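PDB 6SYY: periplasmic cell division protein (SufI) from Aquifex aeolicus, which is a multicopper oxidase that binds four copper ions and probably oxidises its substrates in the manner of a laccase. Local coordinates for residues 198-203 with 247-252. Residues are numbered along the deposited sequence; the frame is centred on the assembly and turned at random.
Sequences VIDIPL and IYRFRI
Asp-200 and Arg-251 meet side-on across two parallel strands. Arg-251 NE reaches Asp-200 OD1 at 3.1 Å, and Arg-251 NH2 reaches Asp-200 OD2 at 3.2 Å. Carboxylate and guanidinium planes lie 21° apart. Asp-200 CG stands anti to the backbone N (chi1 -167°), which swings the carboxylate across to the arginine. Arg-249 runs extended beside the same aspartate, its guanidinium over that of Arg-251. Glu-185 and Asp-302, salt-bridged to Arg-249, probably help Asp-200 offset both positive charges, and Thr-155 OG1 bonds to Arg-251 NH1. A leucine in place of Arg-251 would probably leave the buried Asp-200 carboxylate without its two-nitrogen partner. The other face is apolar and close-packed, Phe-250 CD1 lying 3.6 Å from Ile-201 CB and 3.7 Å from Leu-203 CD1. The Val-198 end is loose and exposed: Val-198 O lies 3.3 Å from Tyr-248 CE2 but the valine side chain stays clear, while Ile-199 sets CG2 over one face of the Tyr-248 ring, 3.8 Å from its centroid. Four backbone bonds, starting with Arg-249 N to Ile-199 O (2.7 Å), make a parallel strand ladder in a cupredoxin-like domain of the multicopper oxidase fold, away from the copper sites.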
ATOM      1  N   VAL A 198      -2.142  14.967 -14.508  1.00 37.44           N
ATOM      2  CA  VAL A 198      -3.170  15.422 -15.437  1.00 40.33           C
ATOM      3  C   VAL A 198      -4.339  14.444 -15.399  1.00 47.57           C
ATOM      4  O   VAL A 198      -5.407  14.759 -14.858  1.00 38.14           O
ATOM      5  CB  VAL A 198      -2.610  15.578 -16.863  1.00 38.39           C
ATOM      6  CG1 VAL A 198      -3.696  16.066 -17.815  1.00 35.06           C
ATOM      7  CG2 VAL A 198      -1.438  16.530 -16.858  1.00 26.40           C
ATOM      8  N   ILE A 199      -4.152  13.255 -15.970  1.00 33.03           N
ATOM      9  CA  ILE A 199      -5.156  12.198 -15.905  1.00 40.77           C
ATOM     10  C   ILE A 199      -4.629  10.928 -15.256  1.00 33.72           C
ATOM     11  O   ILE A 199      -5.353   9.927 -15.208  1.00 28.33           O
ATOM     12  CB  ILE A 199      -5.745  11.882 -17.296  1.00 31.33           C
ATOM     13  CG1 ILE A 199      -4.663  11.356 -18.240  1.00 44.54           C
ATOM     14  CG2 ILE A 199      -6.430  13.125 -17.886  1.00 28.20           C
ATOM     15  CD1 ILE A 199      -5.196  10.933 -19.600  1.00 51.04           C
ATOM     16  N   ASP A 200      -3.391  10.935 -14.754  1.00 31.58           N
ATOM     17  CA  ASP A 200      -2.826   9.840 -13.965  1.00 23.89           C
ATOM     18  C   ASP A 200      -2.634  10.387 -12.551  1.00 20.35           C
ATOM     19  O   ASP A 200      -1.630  11.043 -12.262  1.00 29.30           O
ATOM     20  CB  ASP A 200      -1.518   9.342 -14.577  1.00 27.41           C
ATOM     21  CG  ASP A 200      -1.051   8.014 -13.985  1.00 56.61           C
ATOM     22  OD1 ASP A 200      -1.610   7.582 -12.957  1.00 30.59           O
ATOM     23  OD2 ASP A 200      -0.123   7.396 -14.552  1.00 44.85           O
ATOM     24  N   ILE A 201      -3.596  10.117 -11.675  1.00 20.88           N
ATOM     25  CA  ILE A 201      -3.754  10.831 -10.416  1.00 24.54           C
ATOM     26  C   ILE A 201      -3.564   9.867  -9.248  1.00 31.50           C
ATOM     27  O   ILE A 201      -4.275   8.860  -9.156  1.00 23.00           O
ATOM     28  CB  ILE A 201      -5.130  11.510 -10.322  1.00 22.35           C
ATOM     29  CG1 ILE A 201      -5.377  12.411 -11.540  1.00 20.71           C
ATOM     30  CG2 ILE A 201      -5.265  12.266  -9.006  1.00 26.26           C
ATOM     31  CD1 ILE A 201      -4.403  13.546 -11.682  1.00 21.00           C
ATOM     32  N   PRO A 202      -2.645  10.136  -8.323  1.00 29.54           N
ATOM     33  CA  PRO A 202      -2.578   9.333  -7.098  1.00 19.03           C
ATOM     34  C   PRO A 202      -3.690   9.721  -6.140  1.00 19.06           C
ATOM     35  O   PRO A 202      -4.047  10.892  -6.013  1.00 36.39           O
ATOM     36  CB  PRO A 202      -1.201   9.686  -6.518  1.00 19.00           C
ATOM     37  CG  PRO A 202      -0.942  11.067  -7.007  1.00 34.36           C
ATOM     38  CD  PRO A 202      -1.593  11.168  -8.368  1.00 28.41           C
ATOM     39  N   LEU A 203      -4.237   8.718  -5.455  1.00 28.48           N
ATOM     40  CA  LEU A 203      -5.240   8.937  -4.415  1.00 18.91           C
ATOM     41  C   LEU A 203      -4.777   8.167  -3.182  1.00 28.37           C
ATOM     42  O   LEU A 203      -5.129   7.001  -2.984  1.00 20.55           O
ATOM     43  CB  LEU A 203      -6.636   8.512  -4.874  1.00 24.24           C
ATOM     44  CG  LEU A 203      -7.224   9.181  -6.125  1.00 19.33           C
ATOM     45  CD1 LEU A 203      -8.622   8.657  -6.382  1.00 19.48           C
ATOM     46  CD2 LEU A 203      -7.247  10.696  -5.998  1.00 25.04           C
ATOM     47  N   ILE A 247     -10.805   9.574 -20.003  1.00 26.84           N
ATOM     48  CA  ILE A 247     -10.410   8.474 -19.133  1.00 32.40           C
ATOM     49  C   ILE A 247      -9.340   8.975 -18.174  1.00 41.70           C
ATOM     50  O   ILE A 247      -8.341   9.570 -18.595  1.00 28.70           O
ATOM     51  CB  ILE A 247      -9.900   7.277 -19.949  1.00 28.96           C
ATOM     52  CG1 ILE A 247     -11.046   6.652 -20.753  1.00 24.16           C
ATOM     53  CG2 ILE A 247      -9.223   6.260 -19.022  1.00 22.36           C
ATOM     54  CD1 ILE A 247     -10.593   5.633 -21.784  1.00 26.15           C
ATOM     55  N   TYR A 248      -9.559   8.754 -16.881  1.00 29.61           N
ATOM     56  CA  TYR A 248      -8.578   9.057 -15.849  1.00 35.23           C
ATOM     57  C   TYR A 248      -8.092   7.764 -15.213  1.00 31.60           C
ATOM     58  O   TYR A 248      -8.875   6.835 -14.991  1.00 31.57           O
ATOM     59  CB  TYR A 248      -9.159   9.966 -14.764  1.00 23.59           C
ATOM     60  CG  TYR A 248      -9.257  11.418 -15.158  1.00 24.50           C
ATOM     61  CD1 TYR A 248     -10.195  11.840 -16.090  1.00 24.24           C
ATOM     62  CD2 TYR A 248      -8.419  12.371 -14.590  1.00 25.07           C
ATOM     63  CE1 TYR A 248     -10.291  13.170 -16.457  1.00 28.12           C
ATOM     64  CE2 TYR A 248      -8.505  13.705 -14.949  1.00 32.76           C
ATOM     65  CZ  TYR A 248      -9.445  14.098 -15.884  1.00 43.62           C
ATOM     66  OH  TYR A 248      -9.548  15.420 -16.251  1.00 39.12           O
ATOM     67  N   ARG A 249      -6.800   7.707 -14.928  1.00 26.96           N
ATOM     68  CA  ARG A 249      -6.237   6.636 -14.124  1.00 19.58           C
ATOM     69  C   ARG A 249      -6.038   7.149 -12.706  1.00 31.86           C
ATOM     70  O   ARG A 249      -5.411   8.194 -12.503  1.00 27.15           O
ATOM     71  CB  ARG A 249      -4.910   6.153 -14.703  1.00 37.27           C
ATOM     72  CG  ARG A 249      -4.166   5.193 -13.800  1.00 39.20           C
ATOM     73  CD  ARG A 249      -2.896   4.736 -14.461  1.00 37.20           C
ATOM     74  NE  ARG A 249      -2.287   3.617 -13.756  1.00 24.92           N
ATOM     75  CZ  ARG A 249      -1.320   2.869 -14.271  1.00 28.91           C
ATOM     76  NH1 ARG A 249      -0.868   3.129 -15.494  1.00 28.78           N
ATOM     77  NH2 ARG A 249      -0.807   1.867 -13.573  1.00 25.66           N
ATOM     78  N   PHE A 250      -6.583   6.427 -11.733  1.00 28.81           N
ATOM     79  CA  PHE A 250      -6.379   6.748 -10.327  1.00 30.82           C
ATOM     80  C   PHE A 250      -5.636   5.602  -9.661  1.00 29.20           C
ATOM     81  O   PHE A 250      -6.070   4.446  -9.731  1.00 31.08           O
ATOM     82  CB  PHE A 250      -7.707   7.021  -9.622  1.00 21.66           C
ATOM     83  CG  PHE A 250      -8.462   8.181 -10.193  1.00 26.42           C
ATOM     84  CD1 PHE A 250      -8.053   9.480  -9.939  1.00 24.30           C
ATOM     85  CD2 PHE A 250      -9.575   7.976 -10.990  1.00 23.86           C
ATOM     86  CE1 PHE A 250      -8.743  10.554 -10.470  1.00 51.45           C
ATOM     87  CE2 PHE A 250     -10.269   9.045 -11.523  1.00 26.01           C
ATOM     88  CZ  PHE A 250      -9.853  10.336 -11.263  1.00 35.17           C
ATOM     89  N   ARG A 251      -4.511   5.925  -9.029  1.00 24.59           N
ATOM     90  CA  ARG A 251      -3.717   4.969  -8.264  1.00 18.07           C
ATOM     91  C   ARG A 251      -4.137   5.098  -6.810  1.00 17.44           C
ATOM     92  O   ARG A 251      -3.649   5.969  -6.085  1.00 24.47           O
ATOM     93  CB  ARG A 251      -2.228   5.229  -8.441  1.00 18.84           C
ATOM     94  CG  ARG A 251      -1.766   5.071  -9.868  1.00 23.04           C
ATOM     95  CD  ARG A 251      -0.343   5.536 -10.024  1.00 20.76           C
ATOM     96  NE  ARG A 251       0.059   5.538 -11.426  1.00 27.28           N
ATOM     97  CZ  ARG A 251       0.783   4.583 -11.997  1.00 49.14           C
ATOM     98  NH1 ARG A 251       1.196   3.538 -11.285  1.00 30.23           N
ATOM     99  NH2 ARG A 251       1.097   4.676 -13.279  1.00 24.06           N
ATOM    100  N   ILE A 252      -5.055   4.237  -6.388  1.00 28.96           N
ATOM    101  CA  ILE A 252      -5.595   4.316  -5.037  1.00 28.75           C
ATOM    102  C   ILE A 252      -4.660   3.569  -4.097  1.00 39.16           C
ATOM    103  O   ILE A 252      -4.381   2.382  -4.293  1.00 33.06           O
ATOM    104  CB  ILE A 252      -7.018   3.751  -4.973  1.00 26.29           C
ATOM    105  CG1 ILE A 252      -7.936   4.532  -5.919  1.00 21.60           C
ATOM    106  CG2 ILE A 252      -7.530   3.799  -3.542  1.00 18.08           C
ATOM    107  CD1 ILE A 252      -9.279   3.892  -6.126  1.00 16.99           C
TER